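Local structure of p1 (Rice yellow mottle virus, 6TY0) at residues W31-Q34 and T35-V38. The protein suppresses RNA silencing in the host plant and contributes to viral spread, the chain here being its zinc-binding N-terminal part. Residues are numbered along the deposited sequence; the frame is centred on the assembly and turned at random.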
loop_
_atom_site.group_PDB
_atom_site.type_symbol
_atom_site.label_atom_id
_atom_site.label_comp_id
_atom_site.label_asym_id
_atom_site.label_seq_id
_atom_site.Cartn_x
_atom_site.Cartn_y
_atom_site.Cartn_z
ATOM N N TRP A 31 -2.951 -3.197 -1.358
ATOM C CA TRP A 31 -2.767 -3.551 0.043
ATOM C C TRP A 31 -3.124 -2.405 0.979
ATOM O O TRP A 31 -2.962 -1.215 0.650
ATOM C CB TRP A 31 -1.302 -3.888 0.280
ATOM C CG TRP A 31 -0.795 -4.952 -0.669
ATOM C CD1 TRP A 31 -0.254 -4.763 -1.929
ATOM C CD2 TRP A 31 -0.781 -6.366 -0.438
ATOM N NE1 TRP A 31 0.085 -5.967 -2.487
ATOM C CE2 TRP A 31 -0.223 -6.972 -1.605
ATOM C CE3 TRP A 31 -1.189 -7.186 0.641
ATOM C CZ2 TRP A 31 -0.068 -8.348 -1.730
ATOM C CZ3 TRP A 31 -1.032 -8.588 0.522
ATOM C CH2 TRP A 31 -0.476 -9.149 -0.673
ATOM N N HIS A 32 -3.573 -2.769 2.163
ATOM C CA HIS A 32 -3.810 -1.801 3.195
ATOM C C HIS A 32 -3.473 -2.368 4.576
ATOM O O HIS A 32 -3.351 -3.564 4.751
ATOM C CB HIS A 32 -5.267 -1.347 3.129
ATOM C CG HIS A 32 -6.258 -2.401 3.478
ATOM N ND1 HIS A 32 -6.492 -2.803 4.781
ATOM C CD2 HIS A 32 -7.143 -3.075 2.712
ATOM C CE1 HIS A 32 -7.485 -3.678 4.796
ATOM N NE2 HIS A 32 -7.879 -3.882 3.551
ATOM N N SER A 33 -3.354 -1.473 5.533
ATOM C CA SER A 33 -2.967 -1.776 6.887
ATOM C C SER A 33 -4.151 -2.146 7.721
ATOM O O SER A 33 -5.307 -2.172 7.265
ATOM C CB SER A 33 -2.249 -0.554 7.500
ATOM O OG SER A 33 -3.186 0.476 7.772
ATOM N N GLN A 34 -3.847 -2.408 8.987
ATOM C CA GLN A 34 -4.834 -2.827 9.977
ATOM C C GLN A 34 -5.904 -1.774 10.225
ATOM O O GLN A 34 -7.031 -2.110 10.561
ATOM C CB GLN A 34 -4.107 -3.151 11.297
ATOM C CG GLN A 34 -3.158 -4.355 11.209
ATOM C CD GLN A 34 -1.797 -4.147 10.505
ATOM O OE1 GLN A 34 -1.378 -3.035 10.121
ATOM N NE2 GLN A 34 -1.087 -5.269 10.335
ATOM N N THR A 35 -5.545 -0.501 10.063
ATOM C CA THR A 35 -6.494 0.590 10.201
ATOM C C THR A 35 -7.800 0.317 9.430
ATOM O O THR A 35 -8.880 0.662 9.909
ATOM C CB THR A 35 -5.822 1.911 9.841
ATOM O OG1 THR A 35 -4.704 2.071 10.700
ATOM C CG2 THR A 35 -6.745 3.132 9.978
ATOM N N TRP A 36 -7.709 -0.368 8.290
ATOM C CA TRP A 36 -8.843 -0.504 7.372
ATOM C C TRP A 36 -9.409 -1.923 7.304
ATOM O O TRP A 36 -10.214 -2.236 6.409
ATOM C CB TRP A 36 -8.420 -0.009 5.990
ATOM C CG TRP A 36 -7.786 1.312 6.071
ATOM C CD1 TRP A 36 -6.463 1.576 5.965
ATOM C CD2 TRP A 36 -8.421 2.543 6.381
ATOM N NE1 TRP A 36 -6.244 2.894 6.133
ATOM C CE2 TRP A 36 -7.427 3.521 6.401
ATOM C CE3 TRP A 36 -9.748 2.921 6.626
ATOM C CZ2 TRP A 36 -7.695 4.855 6.656
ATOM C CZ3 TRP A 36 -10.011 4.249 6.876
ATOM C CH2 TRP A 36 -8.996 5.194 6.892
ATOM N N ASP A 37 -8.999 -2.768 8.260
ATOM C CA ASP A 37 -9.630 -4.080 8.480
ATOM C C ASP A 37 -10.958 -3.938 9.222
ATOM O O ASP A 37 -11.039 -4.176 10.430
ATOM C CB ASP A 37 -8.708 -4.974 9.313
ATOM C CG ASP A 37 -7.481 -5.430 8.539
ATOM O OD1 ASP A 37 -7.580 -5.626 7.306
ATOM O OD2 ASP A 37 -6.409 -5.587 9.168
ATOM N N VAL A 38 -11.987 -3.521 8.498
ATOM C CA VAL A 38 -13.318 -3.321 9.050
ATOM C C VAL A 38 -14.304 -3.905 8.052
ATOM O O VAL A 38 -13.941 -4.042 6.883
ATOM C CB VAL A 38 -13.612 -1.826 9.303
ATOM C CG1 VAL A 38 -12.697 -1.282 10.375
ATOM C CG2 VAL A 38 -13.472 -1.008 8.019
HETATM O O HOH W 1 -3.858 -5.126 7.451
HETATM O O HOH W 2 -2.949 3.146 9.050
#
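His32 lays its imidazole across the start of the Trp36 side chain, ND1 3.6 Å from Trp36 CB, and meets Asp37 obliquely: CE1 comes to 3.2 Å from Asp37 OD1, which sits at the ring edge with the carboxylate plane turned 58° from the imidazole. With CG between the backbone N and the carbonyl carbon (chi1 67°), ND1 donates to Ser33 O at 2.8 Å, the acceptor lying almost in the ring plane. Trp36 N reaches the same oxygen at 3.2 Å from the opposite face of its carbonyl plane; two donors thus grip one acceptor, and the bond from ND1 limits how the imidazole can rotate. Together with the bond from Asp37 N to Gln34 O, this makes two overlapping i to i+3 turns just after strand 26-32, and an inverse gamma turn centred on Asp37 overlaps the second. The bend brings Trp36 against Phe62 and close to Cys64, a ligand of a bound zinc ion. Ser33 OG accepts a weak bond from Thr35 N, and one water bridges it to Thr35 OG1. Gln34 and Asp37 lie side by side, pointing the same way, but Gln34 NE2 hydrogen-bonds Glu75 OE2 of the second subunit, whereas Asp37 OD1 hydrogen-bonds Thr2 OG1.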